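Local coordinates for protein soluble lytic murein transglycosylase (Pseudomonas aeruginosa, PDB 5OHU) that cleaves the glycan strands of bacterial cell-wall peptidoglycan as a lytic transglycosylase, with both exolytic and endolytic turnover, at residues F125-C130 with P160-T165; K180-L185 with Q202-L207. One frame throughout, in Å; residues are numbered along the deposited sequence.

How the interactions relate
From the N terminus, the chain first passes through helix 126-138 and helix 142-153 and then returns at 160-165, the start of helix 161-172. Here, in interaction 1, the Cys130-Cys163 disulfide closes a loop, with 29 residues between the two segments. Helix 178-190 follows directly; after helix 194-201 the connecting loop 202-207 folds back onto it, and interaction 2 closes a shorter loop by apolar packing. The two are in series, neither nesting nor crossing, with centres about 21 Å apart. A phosphate bound by Arg184 of interaction 2 also accepts a hydrogen bond from the backbone N of Gln159, which directly precedes Pro160 of interaction 1.

Interaction 1: residues F125-C130 with P160-T165; sequences FTELDC and PAACDT
A disulfide-bonded helix pair in the all-helical part of this Slt70-like fold is formed where Cys130, in the first turns of helix 126-138, meets Cys163 at the start of helix 161-172. The two helical segments run nearly the same way, at 22°, their axes coming within 8.0 Å at closest approach. The SG atoms of Cys130 and Cys163 are 2.0 Å apart and the bridge has a chi3 of 97°, close to the 90° that an unstrained disulfide adopts. In both cysteines SG lies beside the backbone N, opposite the carbonyl carbon, which lets the two sulfurs meet between the helices.

Apolar atoms pack around the bridge. Thr126 turns its methyl, not its hydroxyl, to the partner: CG2 lies 3.7 Å from Pro160 CD and 3.7 Å from Cys163 SG. Ala162 CB touches Cys130 CB at 4.1 Å and also meets the CG of Glu127, whose carboxylate reaches on to a salt bridge with Arg104. Leu152 of helix 142-153 adds contacts to Thr126 and Cys130.

No hydrogen bond crosses between the segments, so covalent chemistry and apolar packing fix their spacing; such a bridge is consistent with a protein exported to an oxidising compartment.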
loop_
_atom_site.group_PDB
_atom_site.type_symbol
_atom_site.label_atom_id
_atom_site.label_comp_id
_atom_site.label_asym_id
_atom_site.label_seq_id
_atom_site.Cartn_x
_atom_site.Cartn_y
_atom_site.Cartn_z
ATOM N N PHE A 125 5.696 -12.598 13.876
ATOM C CA PHE A 125 6.573 -12.087 14.922
ATOM C C PHE A 125 7.954 -12.696 14.720
ATOM O O PHE A 125 8.156 -13.890 14.963
ATOM C CB PHE A 125 6.034 -12.407 16.311
ATOM C CG PHE A 125 4.808 -11.629 16.678
ATOM C CD1 PHE A 125 4.836 -10.245 16.713
ATOM C CD2 PHE A 125 3.630 -12.284 17.008
ATOM C CE1 PHE A 125 3.701 -9.521 17.075
ATOM C CE2 PHE A 125 2.498 -11.572 17.366
ATOM C CZ PHE A 125 2.529 -10.189 17.398
ATOM N N THR A 126 8.899 -11.875 14.256
ATOM C CA THR A 126 10.274 -12.328 14.091
ATOM C C THR A 126 10.826 -12.960 15.366
ATOM O O THR A 126 11.606 -13.915 15.302
ATOM C CB THR A 126 11.147 -11.139 13.660
ATOM O OG1 THR A 126 10.671 -10.632 12.413
ATOM C CG2 THR A 126 12.602 -11.548 13.492
ATOM N N GLU A 127 10.429 -12.447 16.534
ATOM C CA GLU A 127 10.922 -12.994 17.790
ATOM C C GLU A 127 10.548 -14.465 17.948
ATOM O O GLU A 127 11.366 -15.279 18.392
ATOM C CB GLU A 127 10.376 -12.170 18.956
ATOM C CG GLU A 127 10.869 -12.638 20.319
ATOM C CD GLU A 127 10.286 -11.818 21.469
ATOM O OE1 GLU A 127 10.687 -12.056 22.624
ATOM O OE2 GLU A 127 9.433 -10.931 21.222
ATOM N N LEU A 128 9.320 -14.827 17.585
ATOM C CA LEU A 128 8.918 -16.225 17.685
ATOM C C LEU A 128 9.644 -17.085 16.652
ATOM O O LEU A 128 10.065 -18.209 16.951
ATOM C CB LEU A 128 7.398 -16.346 17.521
ATOM C CG LEU A 128 6.498 -15.599 18.496
ATOM C CD1 LEU A 128 5.061 -15.675 18.022
ATOM C CD2 LEU A 128 6.625 -16.166 19.913
ATOM N N ASP A 129 9.793 -16.576 15.429
ATOM C CA ASP A 129 10.576 -17.286 14.422
ATOM C C ASP A 129 11.971 -17.604 14.941
ATOM O O ASP A 129 12.478 -18.716 14.758
ATOM C CB ASP A 129 10.652 -16.462 13.131
ATOM C CG ASP A 129 9.282 -16.146 12.549
ATOM O OD1 ASP A 129 8.271 -16.738 13.001
ATOM O OD2 ASP A 129 9.215 -15.307 11.623
ATOM N N CYS A 130 12.592 -16.657 15.637
ATOM C CA CYS A 130 13.933 -16.916 16.159
ATOM C C CYS A 130 13.914 -17.937 17.282
ATOM O O CYS A 130 14.762 -18.839 17.312
ATOM C CB CYS A 130 14.567 -15.607 16.601
ATOM S SG CYS A 130 15.090 -14.730 15.092
ATOM N N PRO A 160 15.362 -8.813 16.672
ATOM C CA PRO A 160 15.148 -8.885 18.122
ATOM C C PRO A 160 16.191 -9.745 18.822
ATOM O O PRO A 160 16.934 -10.525 18.222
ATOM C CB PRO A 160 13.760 -9.511 18.250
ATOM C CG PRO A 160 13.081 -9.231 16.946
ATOM C CD PRO A 160 14.177 -9.243 15.911
ATOM N N ALA A 161 16.186 -9.601 20.147
ATOM C CA ALA A 161 17.149 -10.263 21.020
ATOM C C ALA A 161 17.179 -11.772 20.834
ATOM O O ALA A 161 18.258 -12.379 20.836
ATOM C CB ALA A 161 16.820 -9.928 22.472
ATOM N N ALA A 162 16.014 -12.411 20.720
ATOM C CA ALA A 162 16.025 -13.862 20.559
ATOM C C ALA A 162 16.777 -14.265 19.296
ATOM O O ALA A 162 17.363 -15.354 19.239
ATOM C CB ALA A 162 14.598 -14.420 20.531
ATOM N N CYS A 163 16.767 -13.405 18.273
ATOM C CA CYS A 163 17.528 -13.701 17.063
ATOM C C CYS A 163 19.021 -13.617 17.324
ATOM O O CYS A 163 19.797 -14.430 16.807
ATOM C CB CYS A 163 17.107 -12.766 15.939
ATOM S SG CYS A 163 15.328 -12.845 15.651
ATOM N N ASP A 164 19.437 -12.663 18.151
ATOM C CA ASP A 164 20.833 -12.623 18.573
ATOM C C ASP A 164 21.253 -13.940 19.220
ATOM O O ASP A 164 22.352 -14.450 18.968
ATOM C CB ASP A 164 21.052 -11.460 19.538
ATOM C CG ASP A 164 22.416 -10.853 19.398
ATOM O OD1 ASP A 164 22.614 -10.077 18.440
ATOM O OD2 ASP A 164 23.295 -11.168 20.230
ATOM N N THR A 165 20.373 -14.526 20.030
ATOM C CA THR A 165 20.666 -15.826 20.626
ATOM C C THR A 165 20.779 -16.909 19.554
ATOM O O THR A 165 21.705 -17.730 19.569
ATOM C CB THR A 165 19.574 -16.174 21.629
ATOM O OG1 THR A 165 19.699 -15.314 22.762
ATOM C CG2 THR A 165 19.686 -17.633 22.066
#

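Interaction 2: residues K180-L185 with Q202-L207; sequences KVWKRL and QRLPTL. With PO4 (phosphate ion), chain B.
One leucine, Leu204, fits both of its methyls against helix 178-190 although it belongs to a loop with no regular structure, and no hydrogen bond links the two segments. The arrangement is an interhelix loop packed on an earlier helix of the all-helical part of the fold: loop 202-207, between helix 194-201 and helix 208-219, folds back over the helix that precedes both.

The fork of Leu204 divides the work. Its CD2 lies against Val181, 3.6 Å from CG1, the two side chains lying alongside each other and pointing opposite ways. Its CD1 reaches the other way, 3.6 Å from Leu185 CD2 and 3.8 Å from Trp182 CE3, where it sits at the edge of the indole, near the ring plane. Trp182 holds its CG anti to the backbone N (chi1 -179°), which swings the six-membered ring toward the loop. There Leu207, crossing the Trp182 side chain at about a right angle, brings CD1 to 4.0 Å from Trp182 CE3, while the ring's NE1 is hydrogen-bonded to Asp239. Polar support comes from just before the segment: Glu178 OE2 accepts the backbone N-H groups of Thr206 and Leu207, fixing the loop where helix 208-219 begins.

Arg184 leaves the same helix toward helix 161-172 with its chain extended from CG to NE. The guanidinium is a cation-pi partner of Trp153; NE binds the carbonyl oxygen of Val155, and NH2 also binds that of Lys157. A phosphate ion, probably from the crystallisation liquor, meets the guanidinium at its edge in a two-pronged grip: Arg184 NH1 donates to phosphate O3 at 2.8 Å and 168°, and Arg184 NH2 donates to phosphate O2 at 2.8 Å with an almost straight angle of 171°.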
loop_
_atom_site.group_PDB
_atom_site.type_symbol
_atom_site.label_atom_id
_atom_site.label_comp_id
_atom_site.label_asym_id
_atom_site.label_seq_id
_atom_site.Cartn_x
_atom_site.Cartn_y
_atom_site.Cartn_z
ATOM N N LYS A 180 28.548 -14.624 4.465
ATOM C CA LYS A 180 27.215 -14.328 4.992
ATOM C C LYS A 180 27.185 -13.014 5.765
ATOM O O LYS A 180 26.164 -12.316 5.753
ATOM C CB LYS A 180 26.730 -15.469 5.887
ATOM C CG LYS A 180 26.623 -16.791 5.162
ATOM C CD LYS A 180 26.370 -17.909 6.147
ATOM C CE LYS A 180 26.213 -19.240 5.450
ATOM N NZ LYS A 180 26.290 -20.352 6.437
ATOM N N VAL A 181 28.273 -12.667 6.455
ATOM C CA VAL A 181 28.388 -11.323 7.013
ATOM C C VAL A 181 28.319 -10.293 5.898
ATOM O O VAL A 181 27.593 -9.294 5.985
ATOM C CB VAL A 181 29.692 -11.178 7.818
ATOM C CG1 VAL A 181 29.743 -9.799 8.497
ATOM C CG2 VAL A 181 29.813 -12.294 8.838
ATOM N N TRP A 182 29.076 -10.536 4.824
ATOM C CA TRP A 182 29.096 -9.625 3.687
ATOM C C TRP A 182 27.708 -9.443 3.077
ATOM O O TRP A 182 27.271 -8.310 2.850
ATOM C CB TRP A 182 30.090 -10.133 2.642
ATOM C CG TRP A 182 30.205 -9.230 1.439
ATOM C CD1 TRP A 182 29.603 -9.410 0.232
ATOM C CD2 TRP A 182 30.950 -8.009 1.343
ATOM N NE1 TRP A 182 29.937 -8.378 -0.621
ATOM C CE2 TRP A 182 30.766 -7.509 0.034
ATOM C CE3 TRP A 182 31.764 -7.298 2.227
ATOM C CZ2 TRP A 182 31.367 -6.322 -0.410
ATOM C CZ3 TRP A 182 32.358 -6.118 1.788
ATOM C CH2 TRP A 182 32.160 -5.644 0.481
ATOM N N LYS A 183 26.994 -10.548 2.808
ATOM C CA LYS A 183 25.639 -10.426 2.276
ATOM C C LYS A 183 24.775 -9.538 3.151
ATOM O O LYS A 183 24.009 -8.705 2.647
ATOM C CB LYS A 183 24.939 -11.777 2.184
ATOM C CG LYS A 183 25.061 -12.616 0.950
ATOM C CD LYS A 183 26.217 -13.516 1.053
ATOM C CE LYS A 183 26.147 -14.611 0.001
ATOM N NZ LYS A 183 25.725 -14.007 -1.306
ATOM N N ARG A 184 24.830 -9.739 4.466
ATOM C CA ARG A 184 23.948 -8.955 5.313
ATOM C C ARG A 184 24.378 -7.496 5.329
ATOM O O ARG A 184 23.539 -6.590 5.367
ATOM C CB ARG A 184 23.904 -9.524 6.732
ATOM C CG ARG A 184 22.753 -8.917 7.526
ATOM C CD ARG A 184 22.804 -9.250 8.994
ATOM N NE ARG A 184 21.672 -8.654 9.675
ATOM C CZ ARG A 184 21.491 -8.652 10.995
ATOM N NH1 ARG A 184 22.374 -9.225 11.805
ATOM N NH2 ARG A 184 20.418 -8.072 11.500
ATOM N N LEU A 185 25.686 -7.253 5.308
ATOM C CA LEU A 185 26.191 -5.892 5.175
ATOM C C LEU A 185 25.569 -5.204 3.970
ATOM O O LEU A 185 25.072 -4.080 4.070
ATOM C CB LEU A 185 27.715 -5.940 5.078
ATOM C CG LEU A 185 28.613 -4.729 4.810
ATOM C CD1 LEU A 185 28.044 -3.450 5.314
ATOM C CD2 LEU A 185 29.952 -4.998 5.498
ATOM N N GLN A 202 32.814 -4.141 10.800
ATOM C CA GLN A 202 33.833 -4.413 11.812
ATOM C C GLN A 202 33.969 -5.890 12.138
ATOM O O GLN A 202 34.860 -6.263 12.910
ATOM C CB GLN A 202 33.525 -3.637 13.095
ATOM C CG GLN A 202 33.783 -2.143 12.990
ATOM C CD GLN A 202 33.150 -1.362 14.124
ATOM O OE1 GLN A 202 32.278 -1.868 14.833
ATOM N NE2 GLN A 202 33.586 -0.122 14.304
ATOM N N ARG A 203 33.124 -6.744 11.577
ATOM C CA ARG A 203 33.177 -8.171 11.848
ATOM C C ARG A 203 33.667 -8.966 10.650
ATOM O O ARG A 203 33.561 -10.195 10.652
ATOM C CB ARG A 203 31.804 -8.668 12.292
ATOM C CG ARG A 203 31.281 -7.966 13.539
ATOM C CD ARG A 203 29.907 -8.491 13.896
ATOM N NE ARG A 203 29.920 -9.947 13.948
ATOM C CZ ARG A 203 28.843 -10.705 14.108
ATOM N NH1 ARG A 203 27.646 -10.146 14.233
ATOM N NH2 ARG A 203 28.972 -12.023 14.144
ATOM N N LEU A 204 34.209 -8.300 9.633
ATOM C CA LEU A 204 34.736 -8.990 8.463
ATOM C C LEU A 204 36.212 -9.313 8.677
ATOM O O LEU A 204 37.005 -8.393 8.920
ATOM C CB LEU A 204 34.560 -8.139 7.217
ATOM C CG LEU A 204 33.135 -7.813 6.751
ATOM C CD1 LEU A 204 33.156 -6.681 5.706
ATOM C CD2 LEU A 204 32.447 -9.041 6.189
ATOM N N PRO A 205 36.624 -10.586 8.600
ATOM C CA PRO A 205 38.054 -10.902 8.818
ATOM C C PRO A 205 38.980 -10.343 7.751
ATOM O O PRO A 205 40.035 -9.799 8.084
ATOM C CB PRO A 205 38.077 -12.438 8.828
ATOM C CG PRO A 205 36.680 -12.852 9.077
ATOM C CD PRO A 205 35.794 -11.798 8.506
ATOM N N THR A 206 38.628 -10.482 6.470
ATOM C CA THR A 206 39.496 -10.056 5.382
ATOM C C THR A 206 38.950 -8.896 4.563
ATOM O O THR A 206 39.718 -8.276 3.819
ATOM C CB THR A 206 39.773 -11.224 4.420
ATOM O OG1 THR A 206 38.674 -11.377 3.513
ATOM C CG2 THR A 206 39.969 -12.511 5.190
ATOM N N LEU A 207 37.657 -8.586 4.672
ATOM C CA LEU A 207 37.017 -7.636 3.775
ATOM C C LEU A 207 36.642 -6.329 4.462
ATOM O O LEU A 207 35.815 -5.573 3.931
ATOM C CB LEU A 207 35.780 -8.269 3.142
ATOM C CG LEU A 207 36.009 -9.381 2.125
ATOM C CD1 LEU A 207 34.677 -9.995 1.722
ATOM C CD2 LEU A 207 36.718 -8.809 0.925
HETATM P P PO4 B . 21.155 -8.371 15.303
HETATM O O1 PO4 B . 21.689 -7.247 16.151
HETATM O O2 PO4 B . 20.159 -7.825 14.316
HETATM O O3 PO4 B . 22.312 -9.040 14.599
HETATM O O4 PO4 B . 20.464 -9.388 16.178
#